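Local structure of thioredoxin Reductase (Burkholderia cenocepacia, 4F82) at residues V50-L55 against M144-G149. The protein probably acts as a thiol-dependent peroxidase of the Prx5 subfamily, reducing hydrogen peroxide and organic hydroperoxides and so protecting the cell against oxidative stress. Residues are numbered along the deposited sequence; the frame is centred on the assembly and turned at random.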
loop_
_atom_site.group_PDB
_atom_site.type_symbol
_atom_site.label_atom_id
_atom_site.label_comp_id
_atom_site.label_asym_id
_atom_site.label_seq_id
_atom_site.Cartn_x
_atom_site.Cartn_y
_atom_site.Cartn_z
ATOM N N VAL A 50 -18.816 17.849 -0.229
ATOM C CA VAL A 50 -18.061 16.576 -0.209
ATOM C C VAL A 50 -17.699 16.150 1.218
ATOM O O VAL A 50 -17.160 16.937 1.976
ATOM C CB VAL A 50 -16.746 16.733 -1.004
ATOM C CG1 VAL A 50 -15.874 15.442 -0.969
ATOM C CG2 VAL A 50 -17.034 17.142 -2.433
ATOM N N VAL A 51 -17.994 14.911 1.582
ATOM C CA VAL A 51 -17.442 14.358 2.810
ATOM C C VAL A 51 -16.166 13.622 2.469
ATOM O O VAL A 51 -16.178 12.749 1.598
ATOM C CB VAL A 51 -18.409 13.319 3.482
ATOM C CG1 VAL A 51 -17.694 12.598 4.647
ATOM C CG2 VAL A 51 -19.724 13.983 3.955
ATOM N N ILE A 52 -15.068 13.958 3.145
ATOM C CA ILE A 52 -13.819 13.208 2.994
ATOM C C ILE A 52 -13.472 12.549 4.306
ATOM O O ILE A 52 -13.368 13.247 5.330
ATOM C CB ILE A 52 -12.653 14.133 2.617
ATOM C CG1 ILE A 52 -12.975 14.896 1.319
ATOM C CG2 ILE A 52 -11.385 13.324 2.422
ATOM C CD1 ILE A 52 -11.915 16.010 0.990
ATOM N N PHE A 53 -13.326 11.214 4.310
ATOM C CA PHE A 53 -12.794 10.566 5.511
ATOM C C PHE A 53 -11.455 9.906 5.126
ATOM O O PHE A 53 -11.344 9.263 4.076
ATOM C CB PHE A 53 -13.808 9.604 6.185
ATOM C CG PHE A 53 -14.141 8.378 5.378
ATOM C CD1 PHE A 53 -13.522 7.137 5.649
ATOM C CD2 PHE A 53 -15.050 8.442 4.338
ATOM C CE1 PHE A 53 -13.848 5.984 4.900
ATOM C CE2 PHE A 53 -15.365 7.284 3.576
ATOM C CZ PHE A 53 -14.762 6.062 3.848
ATOM N N GLY A 54 -10.426 10.192 5.918
ATOM C CA GLY A 54 -9.120 9.628 5.694
ATOM C C GLY A 54 -8.909 8.551 6.743
ATOM O O GLY A 54 -9.447 8.612 7.857
ATOM N N LEU A 55 -8.100 7.564 6.404
ATOM C CA LEU A 55 -7.843 6.472 7.356
ATOM C C LEU A 55 -6.437 5.922 7.064
ATOM O O LEU A 55 -5.853 6.240 6.018
ATOM C CB LEU A 55 -8.951 5.401 7.222
ATOM C CG LEU A 55 -9.465 4.941 5.855
ATOM C CD1 LEU A 55 -8.394 4.145 5.036
ATOM C CD2 LEU A 55 -10.724 4.104 6.018
ATOM N N MET A 144 -13.954 15.066 7.346
ATOM C CA MET A 144 -14.290 16.477 7.164
ATOM C C MET A 144 -15.349 16.678 6.098
ATOM O O MET A 144 -15.492 15.873 5.167
ATOM C CB MET A 144 -13.038 17.287 6.819
ATOM C CG MET A 144 -12.245 16.771 5.631
ATOM S SD MET A 144 -10.691 17.693 5.511
ATOM C CE MET A 144 -9.959 16.853 4.098
ATOM N N VAL A 145 -16.114 17.757 6.252
ATOM C CA VAL A 145 -17.110 18.129 5.269
ATOM C C VAL A 145 -16.636 19.451 4.648
ATOM O O VAL A 145 -16.220 20.403 5.348
ATOM C CB VAL A 145 -18.509 18.286 5.908
ATOM C CG1 VAL A 145 -19.491 18.745 4.878
ATOM C CG2 VAL A 145 -18.946 16.916 6.574
ATOM N N ILE A 146 -16.690 19.469 3.317
ATOM C CA ILE A 146 -16.144 20.544 2.507
ATOM C C ILE A 146 -17.249 21.136 1.674
ATOM O O ILE A 146 -18.043 20.403 1.078
ATOM C CB ILE A 146 -15.083 19.993 1.541
ATOM C CG1 ILE A 146 -14.145 19.038 2.309
ATOM C CG2 ILE A 146 -14.361 21.156 0.790
ATOM C CD1 ILE A 146 -13.366 19.713 3.424
ATOM N N ASP A 147 -17.318 22.453 1.646
ATOM C CA ASP A 147 -18.349 23.142 0.873
ATOM C C ASP A 147 -17.704 24.449 0.503
ATOM O O ASP A 147 -17.067 25.090 1.356
ATOM C CB ASP A 147 -19.594 23.337 1.755
ATOM C CG ASP A 147 -20.854 23.629 0.960
ATOM O OD1 ASP A 147 -20.802 23.712 -0.301
ATOM O OD2 ASP A 147 -21.914 23.793 1.627
ATOM N N GLY A 148 -17.837 24.835 -0.767
ATOM C CA GLY A 148 -17.194 26.038 -1.266
ATOM C C GLY A 148 -15.679 25.962 -1.161
ATOM O O GLY A 148 -15.009 26.990 -1.009
ATOM N N GLY A 149 -15.129 24.755 -1.244
ATOM C CA GLY A 149 -13.681 24.599 -1.161
ATOM C C GLY A 149 -13.085 24.775 0.229
ATOM O O GLY A 149 -11.853 24.719 0.395
#
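Val50 and Ile146 form a hydrogen-bonded pair between two antiparallel strands in the central sheet of the thioredoxin fold. Val50 N donates to Ile146 O at 3.0 Å, in the plane of that carbonyl. In return Ile146 N reaches Val50 O at 2.9 Å, tilted 16° from the plane. The same Val50 oxygen accepts a CA-H...O contact from Val145 CA.

Val51 faces Val145 in a non-hydrogen-bonded pair. Its CG2 meets Val145 CG2 at 4.0 Å, on the sheet face opposite Val50 and Ile52. Each valine turns its CG2, the branch beside the backbone N, toward the other. The backbone of Val51 is hydrogen-bonded to the backbones of Glu85 and Trp87, so strand 49-55 is an inner strand, parallel to 85-90 and antiparallel to 137-147.

Ile52 pairs with Met144 in the next hydrogen-bonded pair. Ile52 N donates to Met144 O and Met144 N to Ile52 O, both at 2.8 Å and nearly straight. Their side chains run alongside each other on the face of Val50 and Ile146, where both Met144 and Ile146 touch Leu16. Met144 CG stands between its own backbone N and carbonyl carbon (chi1 54°), and the chain is extended beyond it. The terminal CE thus lies 3.8 Å from Ile52 CD1, the methyl that also meets Ile146 CG1 at 4.0 Å.

Gly54 continues the pairing with Tyr142, and Leu55 touches Cys63, the predicted peroxidatic cysteine, while its O makes a weak hydrogen bond with Ser90 OG.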